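Local coordinates for protein cypemycin cysteine dehydrogenase (decarboxylating) (Streptomyces sp, PDB 6JDD) that catalyses the oxidative decarboxylation of the cysteine at the C-terminus of the cypemycin precursor peptide, with bound FAD, during formation of the aminovinyl-cysteine of this linaridin, at residues G8-V13 against S84-C89; H14-I19 against V92-L97. One frame throughout, in Å; residues are numbered along the deposited sequence.

The two contacts illustrate how one pair of neighbouring strands can be tied at one end and used for cofactor binding at the other. Interaction 1 joins the start of strand 10-15 to the loop that leads into strand 90-95; interaction 2 joins the ends of the same two strands and the turns that follow them. Their centres are about 18 Å apart, on opposite sides of the chain's centre, yet they touch where Val13 CG1 packs on Phe93 CB at 4.0 Å. FAD belongs to interaction 2, which supplies Thr16, Gly17, Ser18, Thr96 and Leu97 to its pocket. In interaction 1 the side chain of His12 stays about 13 Å from a bound FAD.

Interaction 1 of 2, residues G8-V13 against S84-C89; sequences GAELHV and SGASEC
Glu10 lies along loop 84-89, and its side chain follows the bend of that segment, mostly against Ala86. Its CB rests against the carbonyl of Ala86, 3.4 Å from Ala86 O. Because CG stands anti to the backbone N (chi1 -170°), the extended chain runs on over the Ala86-Ser87 peptide, with Glu10 CG 3.7 Å from Ser87 N. CD comes next, over Ala86 N. At the tip OE1 faces the methyl of Ala86, while OE2 takes a hydrogen bond of 3.0 Å from Ala86 N. That N-H arrives from above the carboxylate, 69° out of its plane, and Asn41 ND2 also binds OE2, so two donors hold this oxygen. The loop is itself drawn together by Ser84 O, which accepts from both the backbone N and the OG of Ser87.

Glu88 reaches the opposite way, from the loop to segment 8-13: its OE2 accepts from Ala9 N at 3.0 Å, again from above the carboxylate plane, and OE1 forms a salt bridge with Arg183. The backbones bond directly as well: Glu88 N gives to Glu10 O at 2.8 Å, and one step on His12 N gives to Cys89 O at 3.2 Å. Further along, the imidazole edge of His12 meets Ser84, with ND1 2.6 Å from Ser84 OG near the ring plane. Ser43 OG binds NE2, so both ring nitrogens have partners, which probably holds the ring in its rotation. Leu11 CB meets Cys89 SG at 3.6 Å.

The contact thus fastens a loop to the first strand of a parallel alpha/beta sheet. Helix 111-118 brings Met115 against His12 and Ser84, strand 39-44 pairs with segment 8-13 on its other edge, and helix 172-185 packs on Leu11 and Cys89.

Interaction 2 of 2, residues H14-I19 against V92-L97; sequences HVTGSI and VFPATL. With FAD (flavin-adenine dinucleotide), chain B.
Thr16 OG1 is held between two backbone groups of segment 92-97, giving its proton to Pro94 O at 2.6 Å and accepting from Thr96 N at 2.9 Å. The hydroxyl sits between the backbone N and the carbonyl carbon of its own residue (chi1 76°), which directs it at the turn while CG2 lies obliquely against Val92 CG1. Pro94 O is approached from above its carbonyl plane, and Thr16 N adds a weak bond to the same oxygen. A cis peptide before Pro94 turns the chain here, and Val15 CG1 packs on the proline ring at CD, 4.0 Å away. Replacing Thr16 by a valine would probably cost Pro94 O its hydroxyl donor and Thr96 N its acceptor, so that the turn carrying Thr96 could shift against the FAD.

That turn also binds the cofactor. Thr96 OG1 donates to FAD O1P at 2.6 Å and also caps Thr99 N as the N-cap of helix 97-104, whose start probably favours the negative phosphate. From the other segment Gly17, the central residue of an inverse gamma turn, gives its N-H to FAD O2P at 2.8 Å, and Gly17 O accepts from the ribityl hydroxyl FAD O2' at 2.6 Å. Leu97 N binds the flavin carbonyl FAD O2 at 2.7 Å. Ala108 of the third subunit also bonds to the FAD.

Behind the turns the strands run parallel, joined by Phe93 N to His14 O at 2.8 Å. They are the central pair where the strand order of the sheet reverses, the usual cofactor crevice of Rossmann-like folds. Strand 39-44 flanks the pair beyond Val15 and strand 123-127 beyond Val92, while helix 111-118 packs on His14 and Val92.

Interaction 1 of 2, residues G8-V13 against S84-C89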
loop_
_atom_site.group_PDB
_atom_site.type_symbol
_atom_site.label_atom_id
_atom_site.label_comp_id
_atom_site.label_asym_id
_atom_site.label_seq_id
_atom_site.Cartn_x
_atom_site.Cartn_y
_atom_site.Cartn_z
ATOM N N GLY A 8 8.636 -45.946 -12.489
ATOM C CA GLY A 8 9.725 -45.197 -11.832
ATOM C C GLY A 8 9.420 -44.867 -10.375
ATOM O O GLY A 8 8.294 -45.178 -9.911
ATOM N N ALA A 9 10.384 -44.201 -9.714
ATOM C CA ALA A 9 10.385 -43.805 -8.280
ATOM C C ALA A 9 9.804 -42.389 -8.074
ATOM O O ALA A 9 9.090 -42.189 -7.086
ATOM C CB ALA A 9 11.795 -43.909 -7.730
ATOM N N GLU A 10 10.034 -41.496 -9.026
ATOM C CA GLU A 10 9.586 -40.099 -8.864
ATOM C C GLU A 10 9.149 -39.527 -10.208
ATOM O O GLU A 10 9.769 -39.871 -11.193
ATOM C CB GLU A 10 10.813 -39.332 -8.376
ATOM C CG GLU A 10 10.561 -37.924 -7.903
ATOM C CD GLU A 10 11.694 -37.433 -7.033
ATOM O OE1 GLU A 10 12.294 -38.255 -6.377
ATOM O OE2 GLU A 10 11.960 -36.248 -7.014
ATOM N N LEU A 11 8.041 -38.790 -10.243
ATOM C CA LEU A 11 7.703 -38.015 -11.455
ATOM C C LEU A 11 7.381 -36.566 -11.084
ATOM O O LEU A 11 7.406 -36.237 -9.948
ATOM C CB LEU A 11 6.565 -38.710 -12.201
ATOM C CG LEU A 11 5.298 -38.977 -11.417
ATOM C CD1 LEU A 11 4.479 -37.710 -11.263
ATOM C CD2 LEU A 11 4.504 -40.041 -12.143
ATOM N N HIS A 12 7.181 -35.734 -12.084
ATOM C CA HIS A 12 6.868 -34.302 -11.965
ATOM C C HIS A 12 5.601 -34.016 -12.744
ATOM O O HIS A 12 5.492 -34.497 -13.882
ATOM C CB HIS A 12 7.990 -33.449 -12.533
ATOM C CG HIS A 12 7.710 -32.005 -12.340
ATOM N ND1 HIS A 12 8.302 -31.277 -11.347
ATOM C CD2 HIS A 12 6.875 -31.171 -12.979
ATOM C CE1 HIS A 12 7.852 -30.045 -11.401
ATOM N NE2 HIS A 12 6.964 -29.961 -12.360
ATOM N N VAL A 13 4.691 -33.272 -12.127
ATOM C CA VAL A 13 3.422 -32.842 -12.752
ATOM C C VAL A 13 3.500 -31.330 -12.904
ATOM O O VAL A 13 3.748 -30.649 -11.939
ATOM C CB VAL A 13 2.176 -33.293 -11.975
ATOM C CG1 VAL A 13 0.942 -32.755 -12.635
ATOM C CG2 VAL A 13 2.073 -34.807 -11.873
ATOM N N SER A 84 13.802 -32.179 -12.173
ATOM C CA SER A 84 12.926 -31.883 -11.013
ATOM C C SER A 84 13.184 -32.980 -9.985
ATOM O O SER A 84 12.635 -34.068 -10.126
ATOM C CB SER A 84 11.474 -31.828 -11.405
ATOM O OG SER A 84 10.659 -31.698 -10.245
ATOM N N GLY A 85 14.066 -32.708 -9.029
ATOM C CA GLY A 85 14.534 -33.725 -8.065
ATOM C C GLY A 85 15.108 -34.927 -8.803
ATOM O O GLY A 85 16.029 -34.740 -9.603
ATOM N N ALA A 86 14.558 -36.116 -8.567
ATOM C CA ALA A 86 14.889 -37.334 -9.341
ATOM C C ALA A 86 13.696 -37.788 -10.183
ATOM O O ALA A 86 13.576 -39.011 -10.384
ATOM C CB ALA A 86 15.324 -38.429 -8.420
ATOM N N SER A 87 12.857 -36.866 -10.670
ATOM C CA SER A 87 11.724 -37.194 -11.589
ATOM C C SER A 87 12.249 -37.945 -12.823
ATOM O O SER A 87 13.270 -37.510 -13.419
ATOM C CB SER A 87 10.931 -35.995 -12.034
ATOM O OG SER A 87 10.502 -35.246 -10.935
ATOM N N GLU A 88 11.544 -39.013 -13.185
ATOM C CA GLU A 88 11.876 -39.883 -14.333
ATOM C C GLU A 88 10.893 -39.651 -15.482
ATOM O O GLU A 88 11.106 -40.181 -16.586
ATOM C CB GLU A 88 11.836 -41.344 -13.887
ATOM C CG GLU A 88 12.967 -41.673 -12.923
ATOM C CD GLU A 88 12.902 -43.087 -12.390
ATOM O OE1 GLU A 88 12.843 -43.975 -13.246
ATOM O OE2 GLU A 88 12.867 -43.283 -11.140
ATOM N N CYS A 89 9.813 -38.928 -15.248
ATOM C CA CYS A 89 8.992 -38.426 -16.369
ATOM C C CYS A 89 8.351 -37.095 -15.974
ATOM O O CYS A 89 8.452 -36.698 -14.819
ATOM C CB CYS A 89 8.000 -39.492 -16.799
ATOM S SG CYS A 89 6.587 -39.631 -15.680
#

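Interaction 2 of 2, residues H14-I19 against V92-L97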
loop_
_atom_site.group_PDB
_atom_site.type_symbol
_atom_site.label_atom_id
_atom_site.label_comp_id
_atom_site.label_asym_id
_atom_site.label_seq_id
_atom_site.Cartn_x
_atom_site.Cartn_y
_atom_site.Cartn_z
ATOM N N HIS A 14 3.343 -30.853 -14.127
ATOM C CA HIS A 14 3.300 -29.414 -14.459
ATOM C C HIS A 14 1.864 -29.051 -14.804
ATOM O O HIS A 14 1.308 -29.629 -15.766
ATOM C CB HIS A 14 4.279 -29.097 -15.584
ATOM C CG HIS A 14 4.297 -27.656 -15.952
ATOM N ND1 HIS A 14 4.557 -26.666 -15.022
ATOM C CD2 HIS A 14 4.041 -27.032 -17.118
ATOM C CE1 HIS A 14 4.473 -25.492 -15.618
ATOM N NE2 HIS A 14 4.127 -25.686 -16.898
ATOM N N VAL A 15 1.277 -28.193 -13.980
ATOM C CA VAL A 15 -0.172 -27.854 -14.032
ATOM C C VAL A 15 -0.315 -26.484 -14.677
ATOM O O VAL A 15 0.331 -25.539 -14.189
ATOM C CB VAL A 15 -0.791 -27.866 -12.626
ATOM C CG1 VAL A 15 -2.314 -27.682 -12.671
ATOM C CG2 VAL A 15 -0.394 -29.123 -11.860
ATOM N N THR A 16 -1.175 -26.355 -15.689
ATOM C CA THR A 16 -1.337 -25.104 -16.484
ATOM C C THR A 16 -2.803 -24.679 -16.431
ATOM O O THR A 16 -3.605 -25.450 -16.025
ATOM C CB THR A 16 -0.804 -25.258 -17.926
ATOM O OG1 THR A 16 -1.717 -26.026 -18.721
ATOM C CG2 THR A 16 0.596 -25.850 -18.007
ATOM N N GLY A 17 -3.095 -23.463 -16.895
ATOM C CA GLY A 17 -4.292 -22.655 -16.592
ATOM C C GLY A 17 -5.497 -23.026 -17.414
ATOM O O GLY A 17 -6.083 -22.169 -18.106
ATOM N N SER A 18 -5.957 -24.236 -17.273
ATOM C CA SER A 18 -7.315 -24.553 -17.738
ATOM C C SER A 18 -8.159 -24.900 -16.517
ATOM O O SER A 18 -7.613 -25.266 -15.440
ATOM C CB SER A 18 -7.283 -25.625 -18.789
ATOM O OG SER A 18 -6.796 -26.836 -18.278
ATOM N N ILE A 19 -9.464 -24.788 -16.673
ATOM C CA ILE A 19 -10.423 -25.079 -15.577
ATOM C C ILE A 19 -10.183 -26.519 -15.080
ATOM O O ILE A 19 -10.311 -26.743 -13.866
ATOM C CB ILE A 19 -11.857 -24.759 -16.036
ATOM C CG1 ILE A 19 -12.811 -24.782 -14.850
ATOM C CG2 ILE A 19 -12.296 -25.666 -17.165
ATOM C CD1 ILE A 19 -12.480 -23.666 -13.874
ATOM N N VAL A 92 2.488 -32.869 -18.306
ATOM C CA VAL A 92 1.817 -31.547 -18.369
ATOM C C VAL A 92 0.304 -31.789 -18.310
ATOM O O VAL A 92 -0.274 -32.243 -19.273
ATOM C CB VAL A 92 2.276 -30.761 -19.604
ATOM C CG1 VAL A 92 1.768 -29.331 -19.572
ATOM C CG2 VAL A 92 3.796 -30.772 -19.723
ATOM N N PHE A 93 -0.283 -31.521 -17.153
ATOM C CA PHE A 93 -1.585 -32.079 -16.727
ATOM C C PHE A 93 -2.332 -31.028 -15.927
ATOM O O PHE A 93 -1.956 -30.767 -14.790
ATOM C CB PHE A 93 -1.358 -33.329 -15.876
ATOM C CG PHE A 93 -2.623 -34.044 -15.483
ATOM C CD1 PHE A 93 -3.406 -34.666 -16.438
ATOM C CD2 PHE A 93 -3.028 -34.082 -14.167
ATOM C CE1 PHE A 93 -4.578 -35.311 -16.089
ATOM C CE2 PHE A 93 -4.199 -34.732 -13.821
ATOM C CZ PHE A 93 -4.977 -35.346 -14.778
ATOM N N PRO A 94 -3.295 -30.289 -16.507
ATOM C CA PRO A 94 -3.497 -30.226 -17.950
ATOM C C PRO A 94 -2.525 -29.306 -18.697
ATOM O O PRO A 94 -1.778 -28.578 -18.063
ATOM C CB PRO A 94 -4.878 -29.593 -18.030
ATOM C CG PRO A 94 -4.859 -28.603 -16.910
ATOM C CD PRO A 94 -4.155 -29.348 -15.796
ATOM N N ALA A 95 -2.567 -29.365 -20.034
ATOM C CA ALA A 95 -1.706 -28.550 -20.913
ATOM C C ALA A 95 -2.580 -27.646 -21.738
ATOM O O ALA A 95 -3.321 -28.132 -22.526
ATOM C CB ALA A 95 -0.887 -29.410 -21.783
ATOM N N THR A 96 -2.445 -26.356 -21.517
ATOM C CA THR A 96 -3.111 -25.328 -22.349
ATOM C C THR A 96 -2.499 -25.333 -23.768
ATOM O O THR A 96 -1.324 -25.711 -23.962
ATOM C CB THR A 96 -3.037 -23.943 -21.688
ATOM O OG1 THR A 96 -1.660 -23.670 -21.406
ATOM C CG2 THR A 96 -3.860 -23.876 -20.415
ATOM N N LEU A 97 -3.260 -24.772 -24.693
ATOM C CA LEU A 97 -2.808 -24.392 -26.062
ATOM C C LEU A 97 -1.541 -23.553 -25.952
ATOM O O LEU A 97 -0.557 -23.942 -26.580
ATOM C CB LEU A 97 -3.959 -23.646 -26.731
ATOM C CG LEU A 97 -3.693 -23.058 -28.112
ATOM C CD1 LEU A 97 -2.957 -24.029 -28.999
ATOM C CD2 LEU A 97 -4.991 -22.684 -28.772
HETATM P PA FAD B . 1.306 -18.987 -17.672
HETATM O O1A FAD B . 2.639 -19.130 -17.013
HETATM O O2A FAD B . 0.146 -18.559 -16.837
HETATM O O5B FAD B . 1.441 -18.007 -18.935
HETATM C C5B FAD B . 1.205 -16.589 -18.742
HETATM C C4B FAD B . 1.915 -15.813 -19.824
HETATM O O4B FAD B . 2.695 -14.752 -19.215
HETATM C C3B FAD B . 2.902 -16.612 -20.687
HETATM O O3B FAD B . 2.889 -16.162 -22.036
HETATM C C2B FAD B . 4.245 -16.321 -20.010
HETATM O O2B FAD B . 5.341 -16.469 -20.886
HETATM C C1B FAD B . 4.049 -14.869 -19.591
HETATM N N9A FAD B . 4.872 -14.470 -18.456
HETATM C C8A FAD B . 6.117 -14.939 -18.117
HETATM N N7A FAD B . 6.590 -14.373 -17.031
HETATM C C5A FAD B . 5.598 -13.482 -16.636
HETATM C C6A FAD B . 5.498 -12.583 -15.557
HETATM N N6A FAD B . 6.444 -12.423 -14.636
HETATM N N1A FAD B . 4.366 -11.846 -15.466
HETATM C C2A FAD B . 3.416 -12.011 -16.397
HETATM N N3A FAD B . 3.400 -12.823 -17.451
HETATM C C4A FAD B . 4.536 -13.538 -17.511
HETATM N N1 FAD B . -6.618 -22.373 -22.320
HETATM C C2 FAD B . -6.465 -23.603 -22.863
HETATM O O2 FAD B . -5.542 -23.840 -23.646
HETATM N N3 FAD B . -7.311 -24.628 -22.576
HETATM C C4 FAD B . -8.372 -24.475 -21.718
HETATM O O4 FAD B . -9.109 -25.423 -21.488
HETATM C C4X FAD B . -8.565 -23.209 -21.132
HETATM N N5 FAD B . -9.572 -23.045 -20.312
HETATM C C5X FAD B . -9.738 -21.805 -19.756
HETATM C C6 FAD B . -10.813 -21.611 -18.871
HETATM C C7 FAD B . -11.042 -20.393 -18.276
HETATM C C7M FAD B . -12.204 -20.220 -17.333
HETATM C C8 FAD B . -10.175 -19.308 -18.557
HETATM C C8M FAD B . -10.404 -17.964 -17.916
HETATM C C9 FAD B . -9.115 -19.486 -19.423
HETATM C C9A FAD B . -8.875 -20.727 -20.036
HETATM N N10 FAD B . -7.814 -20.941 -20.915
HETATM C C10 FAD B . -7.622 -22.182 -21.492
HETATM C "C1'" FAD B . -6.891 -19.837 -21.232
HETATM C "C2'" FAD B . -5.594 -19.936 -20.453
HETATM O "O2'" FAD B . -5.852 -19.751 -19.064
HETATM C "C3'" FAD B . -4.587 -18.885 -20.926
HETATM O "O3'" FAD B . -4.165 -19.200 -22.250
HETATM C "C4'" FAD B . -3.357 -18.761 -20.024
HETATM O "O4'" FAD B . -2.491 -17.744 -20.531
HETATM C "C5'" FAD B . -2.591 -20.059 -19.908
HETATM O "O5'" FAD B . -1.345 -19.825 -19.198
HETATM P P FAD B . -0.461 -21.079 -18.733
HETATM O O1P FAD B . -0.280 -21.989 -19.901
HETATM O O2P FAD B . -1.047 -21.628 -17.473
HETATM O O3P FAD B . 0.938 -20.369 -18.396
#